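PDB 6XSX: ZmpA Glycopeptidase from Clostridium perfringens, which probably acts as a zinc-dependent M60-family peptidase that cleaves glycosylated proteins, the chain being the catalytic module of a much longer protein. Local coordinates for residues R308-W322 / L431-G443. Residues are numbered along the deposited sequence; the frame is centred on the assembly and turned at random.
With EDO (1,2-ethanediol), chain E.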
ATOM      1  N   ARG A 308       2.123 -10.720  -3.346  1.00 22.43           N
ATOM      2  CA  ARG A 308       2.635 -11.999  -2.873  1.00 24.08           C
ATOM      3  C   ARG A 308       1.591 -12.734  -2.031  1.00 22.18           C
ATOM      4  O   ARG A 308       1.405 -13.936  -2.208  1.00 20.86           O
ATOM      5  CB  ARG A 308       3.923 -11.818  -2.068  1.00 25.47           C
ATOM      6  CG  ARG A 308       4.434 -13.102  -1.433  1.00 28.77           C
ATOM      7  CD  ARG A 308       5.396 -12.782  -0.305  1.00 32.22           C
ATOM      8  NE  ARG A 308       6.186 -13.938   0.098  1.00 35.94           N
ATOM      9  CZ  ARG A 308       7.254 -13.907   0.895  1.00 35.09           C
ATOM     10  NH1 ARG A 308       7.685 -12.765   1.411  1.00 36.82           N
ATOM     11  NH2 ARG A 308       7.881 -15.029   1.180  1.00 35.83           N
ATOM     12  N   ILE A 309       0.910 -12.028  -1.115  1.00 21.20           N
ATOM     13  CA  ILE A 309       0.026 -12.747  -0.205  1.00 22.14           C
ATOM     14  C   ILE A 309      -1.195 -13.292  -0.944  1.00 22.69           C
ATOM     15  O   ILE A 309      -1.899 -14.118  -0.385  1.00 25.70           O
ATOM     16  CB  ILE A 309      -0.366 -11.941   1.050  1.00 22.63           C
ATOM     17  CG1 ILE A 309      -1.224 -10.715   0.712  1.00 23.92           C
ATOM     18  CG2 ILE A 309       0.868 -11.598   1.868  1.00 22.63           C
ATOM     19  CD1 ILE A 309      -1.606  -9.877   1.908  1.00 23.99           C
ATOM     20  N   LYS A 310      -1.428 -12.856  -2.193  1.00 22.77           N
ATOM     21  CA  LYS A 310      -2.549 -13.353  -2.982  1.00 23.02           C
ATOM     22  C   LYS A 310      -2.078 -14.363  -4.030  1.00 22.68           C
ATOM     23  O   LYS A 310      -2.890 -14.873  -4.798  1.00 22.07           O
ATOM     24  CB  LYS A 310      -3.315 -12.198  -3.641  1.00 24.45           C
ATOM     25  CG  LYS A 310      -4.155 -11.321  -2.713  1.00 25.15           C
ATOM     26  CD  LYS A 310      -5.174 -10.423  -3.435  1.00 26.73           C
ATOM     27  CE  LYS A 310      -4.616  -9.677  -4.634  1.00 27.53           C
ATOM     28  NZ  LYS A 310      -3.642  -8.620  -4.256  1.00 28.12           N
ATOM     29  N   GLY A 311      -0.768 -14.658  -4.065  1.00 22.88           N
ATOM     30  CA  GLY A 311      -0.202 -15.579  -5.047  1.00 21.66           C
ATOM     31  C   GLY A 311      -0.069 -14.954  -6.437  1.00 21.72           C
ATOM     32  O   GLY A 311       0.062 -15.653  -7.436  1.00 22.42           O
ATOM     33  N   VAL A 312      -0.122 -13.622  -6.506  1.00 22.85           N
ATOM     34  CA  VAL A 312      -0.083 -12.931  -7.784  1.00 23.73           C
ATOM     35  C   VAL A 312       1.382 -12.628  -8.097  1.00 24.57           C
ATOM     36  O   VAL A 312       2.111 -12.153  -7.221  1.00 25.89           O
ATOM     37  CB  VAL A 312      -0.936 -11.646  -7.736  1.00 23.40           C
ATOM     38  CG1 VAL A 312      -0.689 -10.732  -8.923  1.00 22.39           C
ATOM     39  CG2 VAL A 312      -2.421 -11.959  -7.603  1.00 22.79           C
ATOM     40  N   PRO A 313       1.865 -12.925  -9.328  1.00 23.39           N
ATOM     41  CA  PRO A 313       3.221 -12.542  -9.725  1.00 22.25           C
ATOM     42  C   PRO A 313       3.431 -11.044  -9.512  1.00 22.94           C
ATOM     43  O   PRO A 313       2.652 -10.230 -10.004  1.00 23.87           O
ATOM     44  CB  PRO A 313       3.269 -12.933 -11.211  1.00 21.87           C
ATOM     45  CG  PRO A 313       2.280 -14.097 -11.305  1.00 23.23           C
ATOM     46  CD  PRO A 313       1.157 -13.705 -10.364  1.00 21.68           C
ATOM     47  N   SER A 314       4.491 -10.693  -8.765  1.00 23.08           N
ATOM     48  CA  SER A 314       4.741  -9.309  -8.404  1.00 23.16           C
ATOM     49  C   SER A 314       4.969  -8.455  -9.649  1.00 24.52           C
ATOM     50  O   SER A 314       5.256  -8.965 -10.732  1.00 25.73           O
ATOM     51  CB  SER A 314       5.880  -9.173  -7.421  1.00 24.99           C
ATOM     52  OG  SER A 314       7.115  -8.957  -8.088  1.00 24.06           O
ATOM     53  N   ASN A 315       4.825  -7.138  -9.474  1.00 24.20           N
ATOM     54  CA  ASN A 315       5.049  -6.190 -10.553  1.00 25.23           C
ATOM     55  C   ASN A 315       6.446  -6.402 -11.134  1.00 24.06           C
ATOM     56  O   ASN A 315       6.679  -6.187 -12.321  1.00 21.21           O
ATOM     57  CB  ASN A 315       4.890  -4.751 -10.063  1.00 25.36           C
ATOM     58  CG  ASN A 315       4.469  -3.784 -11.149  1.00 26.71           C
ATOM     59  OD1 ASN A 315       4.135  -4.192 -12.262  1.00 27.04           O
ATOM     60  ND2 ASN A 315       4.452  -2.502 -10.817  1.00 26.38           N
ATOM     61  N   ILE A 316       7.377  -6.851 -10.288  1.00 24.20           N
ATOM     62  CA  ILE A 316       8.731  -7.063 -10.765  1.00 24.38           C
ATOM     63  C   ILE A 316       8.731  -8.176 -11.819  1.00 24.57           C
ATOM     64  O   ILE A 316       9.455  -8.084 -12.815  1.00 25.48           O
ATOM     65  CB  ILE A 316       9.734  -7.255  -9.609  1.00 23.69           C
ATOM     66  CG1 ILE A 316       9.732  -6.029  -8.686  1.00 23.79           C
ATOM     67  CG2 ILE A 316      11.120  -7.532 -10.163  1.00 22.36           C
ATOM     68  CD1 ILE A 316      10.620  -6.146  -7.462  1.00 22.97           C
ATOM     69  N   THR A 317       7.887  -9.200 -11.632  1.00 23.48           N
ATOM     70  CA  THR A 317       7.702 -10.202 -12.678  1.00 23.02           C
ATOM     71  C   THR A 317       6.920  -9.594 -13.840  1.00 23.98           C
ATOM     72  O   THR A 317       7.280  -9.777 -15.001  1.00 25.25           O
ATOM     73  CB  THR A 317       7.036 -11.476 -12.144  1.00 22.44           C
ATOM     74  OG1 THR A 317       7.967 -12.090 -11.251  1.00 23.61           O
ATOM     75  CG2 THR A 317       6.651 -12.457 -13.235  1.00 20.80           C
ATOM     76  N   ARG A 318       5.853  -8.856 -13.516  1.00 23.97           N
ATOM     77  CA  ARG A 318       4.960  -8.313 -14.527  1.00 24.90           C
ATOM     78  C   ARG A 318       5.749  -7.442 -15.507  1.00 24.92           C
ATOM     79  O   ARG A 318       5.518  -7.522 -16.706  1.00 23.62           O
ATOM     80  CB  ARG A 318       3.746  -7.650 -13.864  1.00 25.44           C
ATOM     81  CG  ARG A 318       2.604  -7.310 -14.811  1.00 26.03           C
ATOM     82  CD  ARG A 318       1.309  -6.937 -14.100  1.00 28.02           C
ATOM     83  NE  ARG A 318       1.404  -5.845 -13.130  1.00 26.69           N
ATOM     84  CZ  ARG A 318       1.449  -6.009 -11.808  1.00 26.89           C
ATOM     85  NH1 ARG A 318       1.520  -4.957 -11.007  1.00 27.25           N
ATOM     86  NH2 ARG A 318       1.417  -7.224 -11.286  1.00 25.73           N
ATOM     87  N   GLN A 319       6.713  -6.653 -15.008  1.00 25.71           N
ATOM     88  CA  GLN A 319       7.528  -5.803 -15.866  1.00 26.71           C
ATOM     89  C   GLN A 319       8.765  -6.541 -16.391  1.00 26.97           C
ATOM     90  O   GLN A 319       9.663  -5.905 -16.933  1.00 26.82           O
ATOM     91  CB  GLN A 319       7.977  -4.530 -15.138  1.00 28.52           C
ATOM     92  CG  GLN A 319       6.861  -3.747 -14.458  1.00 30.78           C
ATOM     93  CD  GLN A 319       5.780  -3.303 -15.411  1.00 34.25           C
ATOM     94  OE1 GLN A 319       4.614  -3.671 -15.268  1.00 38.47           O
ATOM     95  NE2 GLN A 319       6.161  -2.519 -16.404  1.00 36.34           N
ATOM     96  N   ASN A 320       8.832  -7.868 -16.215  1.00 27.12           N
ATOM     97  CA  ASN A 320       9.898  -8.684 -16.785  1.00 28.52           C
ATOM     98  C   ASN A 320      11.283  -8.220 -16.322  1.00 26.59           C
ATOM     99  O   ASN A 320      12.260  -8.387 -17.051  1.00 24.43           O
ATOM    100  CB  ASN A 320       9.898  -8.646 -18.322  1.00 34.84           C
ATOM    101  CG  ASN A 320       8.601  -9.062 -18.989  1.00 39.84           C
ATOM    102  OD1 ASN A 320       7.904  -9.958 -18.518  1.00 46.06           O
ATOM    103  ND2 ASN A 320       8.279  -8.441 -20.115  1.00 45.12           N
ATOM    104  N   LEU A 321      11.374  -7.638 -15.119  1.00 24.41           N
ATOM    105  CA  LEU A 321      12.598  -6.978 -14.689  1.00 24.37           C
ATOM    106  C   LEU A 321      13.599  -7.969 -14.096  1.00 22.71           C
ATOM    107  O   LEU A 321      14.799  -7.704 -14.099  1.00 22.22           O
ATOM    108  CB  LEU A 321      12.267  -5.872 -13.681  1.00 24.73           C
ATOM    109  CG  LEU A 321      11.524  -4.661 -14.250  1.00 25.92           C
ATOM    110  CD1 LEU A 321      11.318  -3.605 -13.172  1.00 25.58           C
ATOM    111  CD2 LEU A 321      12.272  -4.066 -15.440  1.00 25.45           C
ATOM    112  N   TRP A 322      13.108  -9.083 -13.547  1.00 21.77           N
ATOM    113  CA  TRP A 322      14.017 -10.101 -13.042  1.00 21.56           C
ATOM    114  C   TRP A 322      14.994 -10.482 -14.153  1.00 20.76           C
ATOM    115  O   TRP A 322      16.208 -10.448 -13.944  1.00 20.01           O
ATOM    116  CB  TRP A 322      13.267 -11.334 -12.527  1.00 20.90           C
ATOM    117  CG  TRP A 322      12.384 -11.141 -11.328  1.00 20.71           C
ATOM    118  CD1 TRP A 322      11.039 -11.377 -11.266  1.00 20.66           C
ATOM    119  CD2 TRP A 322      12.776 -10.733 -10.004  1.00 21.34           C
ATOM    120  NE1 TRP A 322      10.564 -11.152 -10.004  1.00 20.40           N
ATOM    121  CE2 TRP A 322      11.607 -10.754  -9.204  1.00 20.80           C
ATOM    122  CE3 TRP A 322      13.993 -10.368  -9.410  1.00 21.27           C
ATOM    123  CZ2 TRP A 322      11.623 -10.408  -7.852  1.00 19.95           C
ATOM    124  CZ3 TRP A 322      14.007 -10.030  -8.072  1.00 21.99           C
ATOM    125  CH2 TRP A 322      12.837 -10.053  -7.305  1.00 22.16           C
ATOM    126  N   LEU A 431      21.837 -14.365  -1.864  1.00 19.93           N
ATOM    127  CA  LEU A 431      20.505 -13.828  -1.640  1.00 19.98           C
ATOM    128  C   LEU A 431      20.047 -13.025  -2.856  1.00 20.41           C
ATOM    129  O   LEU A 431      18.848 -12.873  -3.066  1.00 20.42           O
ATOM    130  CB  LEU A 431      20.512 -12.971  -0.372  1.00 20.36           C
ATOM    131  CG  LEU A 431      20.889 -13.680   0.932  1.00 20.22           C
ATOM    132  CD1 LEU A 431      20.915 -12.676   2.071  1.00 20.61           C
ATOM    133  CD2 LEU A 431      19.924 -14.817   1.257  1.00 19.09           C
ATOM    134  N   TRP A 432      21.000 -12.542  -3.669  1.00 19.30           N
ATOM    135  CA  TRP A 432      20.660 -11.732  -4.832  1.00 19.82           C
ATOM    136  C   TRP A 432      20.042 -12.567  -5.953  1.00 19.92           C
ATOM    137  O   TRP A 432      19.660 -12.013  -6.981  1.00 20.74           O
ATOM    138  CB  TRP A 432      21.864 -10.930  -5.343  1.00 19.50           C
ATOM    139  CG  TRP A 432      23.122 -11.743  -5.411  1.00 19.17           C
ATOM    140  CD1 TRP A 432      23.604 -12.424  -6.489  1.00 19.12           C
ATOM    141  CD2 TRP A 432      24.047 -11.987  -4.335  1.00 19.44           C
ATOM    142  NE1 TRP A 432      24.772 -13.065  -6.169  1.00 18.91           N
ATOM    143  CE2 TRP A 432      25.070 -12.815  -4.854  1.00 19.07           C
ATOM    144  CE3 TRP A 432      24.114 -11.588  -2.991  1.00 19.30           C
ATOM    145  CZ2 TRP A 432      26.147 -13.247  -4.075  1.00 19.13           C
ATOM    146  CZ3 TRP A 432      25.171 -12.024  -2.219  1.00 19.47           C
ATOM    147  CH2 TRP A 432      26.174 -12.839  -2.755  1.00 19.68           C
ATOM    148  N   TYR A 433      19.932 -13.887  -5.764  1.00 19.10           N
ATOM    149  CA  TYR A 433      19.235 -14.715  -6.742  1.00 18.11           C
ATOM    150  C   TYR A 433      17.747 -14.842  -6.397  1.00 18.45           C
ATOM    151  O   TYR A 433      16.999 -15.460  -7.153  1.00 17.85           O
ATOM    152  CB  TYR A 433      19.877 -16.102  -6.880  1.00 19.45           C
ATOM    153  CG  TYR A 433      21.236 -16.163  -7.545  1.00 19.80           C
ATOM    154  CD1 TYR A 433      21.669 -15.168  -8.411  1.00 19.60           C
ATOM    155  CD2 TYR A 433      22.078 -17.249  -7.347  1.00 20.19           C
ATOM    156  CE1 TYR A 433      22.914 -15.221  -9.017  1.00 19.60           C
ATOM    157  CE2 TYR A 433      23.326 -17.321  -7.949  1.00 19.93           C
ATOM    158  CZ  TYR A 433      23.746 -16.304  -8.790  1.00 20.41           C
ATOM    159  OH  TYR A 433      24.970 -16.358  -9.392  1.00 21.68           O
ATOM    160  N   ALA A 434      17.307 -14.265  -5.263  1.00 18.02           N
ATOM    161  CA  ALA A 434      15.902 -14.344  -4.884  1.00 17.88           C
ATOM    162  C   ALA A 434      15.033 -13.761  -5.996  1.00 17.76           C
ATOM    163  O   ALA A 434      15.402 -12.760  -6.612  1.00 17.90           O
ATOM    164  CB  ALA A 434      15.639 -13.620  -3.580  1.00 17.11           C
ATOM    165  N   ASN A 435      13.885 -14.406  -6.232  1.00 17.78           N
ATOM    166  CA  ASN A 435      12.903 -13.951  -7.208  1.00 18.46           C
ATOM    167  C   ASN A 435      11.535 -14.537  -6.857  1.00 19.06           C
ATOM    168  O   ASN A 435      11.428 -15.398  -5.987  1.00 20.23           O
ATOM    169  CB  ASN A 435      13.356 -14.232  -8.647  1.00 17.74           C
ATOM    170  CG  ASN A 435      13.347 -15.703  -8.993  1.00 18.36           C
ATOM    171  OD1 ASN A 435      12.288 -16.263  -9.256  1.00 19.19           O
ATOM    172  ND2 ASN A 435      14.511 -16.341  -8.987  1.00 18.40           N
ATOM    173  N   ASP A 436      10.495 -14.054  -7.548  1.00 19.11           N
ATOM    174  CA  ASP A 436       9.104 -14.358  -7.260  1.00 19.24           C
ATOM    175  C   ASP A 436       8.795 -15.854  -7.311  1.00 19.94           C
ATOM    176  O   ASP A 436       7.817 -16.274  -6.693  1.00 21.80           O
ATOM    177  CB  ASP A 436       8.143 -13.533  -8.129  1.00 19.63           C
ATOM    178  CG  ASP A 436       8.199 -12.039  -7.849  1.00 19.18           C
ATOM    179  OD1 ASP A 436       8.679 -11.658  -6.778  1.00 20.07           O
ATOM    180  OD2 ASP A 436       7.788 -11.270  -8.715  1.00 20.85           O
ATOM    181  N   LYS A 437       9.601 -16.659  -8.022  1.00 19.18           N
ATOM    182  CA  LYS A 437       9.340 -18.097  -8.062  1.00 19.72           C
ATOM    183  C   LYS A 437       9.318 -18.694  -6.653  1.00 18.78           C
ATOM    184  O   LYS A 437       8.641 -19.694  -6.416  1.00 18.32           O
ATOM    185  CB  LYS A 437      10.316 -18.845  -8.977  1.00 19.37           C
ATOM    186  CG  LYS A 437      10.186 -18.494 -10.451  1.00 22.76           C
ATOM    187  CD  LYS A 437      10.676 -19.591 -11.376  1.00 24.06           C
ATOM    188  CE  LYS A 437       9.888 -20.874 -11.236  1.00 24.58           C
ATOM    189  NZ  LYS A 437      10.455 -21.943 -12.091  1.00 26.91           N
ATOM    190  N   MET A 438      10.018 -18.043  -5.718  1.00 18.46           N
ATOM    191  CA  MET A 438      10.136 -18.523  -4.345  1.00 18.82           C
ATOM    192  C   MET A 438       8.758 -18.654  -3.684  1.00 19.41           C
ATOM    193  O   MET A 438       8.588 -19.520  -2.835  1.00 19.95           O
ATOM    194  CB  MET A 438      11.035 -17.612  -3.499  1.00 17.28           C
ATOM    195  CG  MET A 438      12.524 -17.728  -3.841  1.00 16.87           C
ATOM    196  SD  MET A 438      13.480 -16.361  -3.118  1.00 17.23           S
ATOM    197  CE  MET A 438      13.289 -16.738  -1.374  1.00 16.58           C
ATOM    198  N   TYR A 439       7.779 -17.816  -4.075  1.00 19.15           N
ATOM    199  CA  TYR A 439       6.410 -18.010  -3.612  1.00 19.33           C
ATOM    200  C   TYR A 439       5.516 -18.625  -4.690  1.00 19.63           C
ATOM    201  O   TYR A 439       4.610 -19.395  -4.361  1.00 19.55           O
ATOM    202  CB  TYR A 439       5.814 -16.757  -2.959  1.00 18.76           C
ATOM    203  CG  TYR A 439       5.492 -15.612  -3.890  1.00 18.36           C
ATOM    204  CD1 TYR A 439       6.401 -14.586  -4.088  1.00 18.06           C
ATOM    205  CD2 TYR A 439       4.283 -15.544  -4.566  1.00 18.83           C
ATOM    206  CE1 TYR A 439       6.125 -13.520  -4.931  1.00 18.66           C
ATOM    207  CE2 TYR A 439       3.986 -14.485  -5.414  1.00 19.11           C
ATOM    208  CZ  TYR A 439       4.911 -13.466  -5.594  1.00 19.57           C
ATOM    209  OH  TYR A 439       4.638 -12.400  -6.410  1.00 19.80           O
ATOM    210  N   LEU A 440       5.754 -18.277  -5.965  1.00 19.40           N
ATOM    211  CA  LEU A 440       4.897 -18.728  -7.056  1.00 19.64           C
ATOM    212  C   LEU A 440       4.938 -20.250  -7.233  1.00 20.87           C
ATOM    213  O   LEU A 440       3.943 -20.845  -7.652  1.00 21.98           O
ATOM    214  CB  LEU A 440       5.290 -18.012  -8.354  1.00 19.31           C
ATOM    215  CG  LEU A 440       4.895 -16.535  -8.433  1.00 19.55           C
ATOM    216  CD1 LEU A 440       5.564 -15.867  -9.624  1.00 19.04           C
ATOM    217  CD2 LEU A 440       3.379 -16.365  -8.498  1.00 18.93           C
ATOM    218  N   ASN A 441       6.079 -20.879  -6.914  1.00 21.27           N
ATOM    219  CA  ASN A 441       6.252 -22.319  -7.081  1.00 22.05           C
ATOM    220  C   ASN A 441       5.308 -23.092  -6.161  1.00 23.34           C
ATOM    221  O   ASN A 441       4.932 -24.217  -6.491  1.00 24.38           O
ATOM    222  CB  ASN A 441       7.660 -22.794  -6.718  1.00 20.78           C
ATOM    223  CG  ASN A 441       8.657 -22.698  -7.853  1.00 21.72           C
ATOM    224  OD1 ASN A 441       8.295 -22.808  -9.016  1.00 24.26           O
ATOM    225  ND2 ASN A 441       9.922 -22.509  -7.529  1.00 22.12           N
ATOM    226  N   LYS A 442       4.962 -22.501  -5.006  1.00 22.66           N
ATOM    227  CA  LYS A 442       4.304 -23.220  -3.920  1.00 24.94           C
ATOM    228  C   LYS A 442       4.990 -24.567  -3.705  1.00 24.24           C
ATOM    229  O   LYS A 442       4.333 -25.604  -3.726  1.00 24.19           O
ATOM    230  CB  LYS A 442       2.844 -23.534  -4.262  1.00 26.69           C
ATOM    231  CG  LYS A 442       1.938 -22.349  -4.555  1.00 28.52           C
ATOM    232  CD  LYS A 442       0.524 -22.827  -4.780  1.00 30.68           C
ATOM    233  CE  LYS A 442      -0.215 -22.019  -5.820  1.00 34.90           C
ATOM    234  NZ  LYS A 442      -1.198 -21.103  -5.191  1.00 38.34           N
ATOM    235  N   GLY A 443       6.317 -24.548  -3.538  1.00 23.22           N
ATOM    236  CA  GLY A 443       7.092 -25.770  -3.417  1.00 22.23           C
ATOM    237  C   GLY A 443       7.914 -25.763  -2.136  1.00 22.99           C
ATOM    238  O   GLY A 443       7.585 -25.054  -1.184  1.00 22.03           O
TER
HETATM  239  C1  EDO E1304      14.064 -22.294 -13.586  1.00 33.99           C
HETATM  240  O1  EDO E1304      13.164 -21.807 -12.604  1.00 34.12           O
HETATM  241  C2  EDO E1304      13.411 -22.930 -14.758  1.00 30.89           C
HETATM  242  O2  EDO E1304      12.082 -23.304 -14.511  1.00 34.49           O
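The carboxylate of D436 points toward segment 308-322, where its OD2 is gripped by T317 and W322. T317 OG1 gives a 2.7 Å bond to D436 OD2 on the anti side, tilted 27° out of the carboxylate plane, while W322 NE1 donates to the same OD2 over 3.1 Å and almost straight (167°). Ring and carboxylate stand nearly perpendicular, so the indole N-H, in its own ring plane, meets D436 OD2 from above the carboxylate and from the same face as T317. S314 OG also approaches D436 OD2, in a bond modelled doubtfully short, and caps the helix 315-318 through a weak bond from I316 N. D436 OD1 has a partner in W356 of helix 347-361, so both oxygens of this buried acid are bound; the donors around them would be expected to favour its ionised form.

One face of the W322 indole is covered by N435, whose CA makes a CH-pi contact 3.8 Å from the centroid of the six-membered ring; I316 CG2 lies on the opposite face.

Y439 forms the second anchor. With CG between the backbone N and carbonyl carbon (chi1 71°), its ring lies with one face against R308, whose CG sits over that face, 3.7 Å from the Y439 ring centroid. The R308 chain runs on, extended, until NH1 binds the carbonyl of Q359. At the far end of the ring, Y439 OH donates to V312 O at 2.7 Å, just beyond the Schellman motif closed by G311. The next residue, L440, packs its CD2 3.8 Å from P313 CG.

Thus a short helix, capped by N435 OD1 accepting from K437 N, with a weak N435 N to M438 SD bond completing the capping box, docks by D436 and Y439 against the turns linking helices 301-309, 315-318 and 321-331 of the M60 peptidase region, on the side of the C-terminal beta strands.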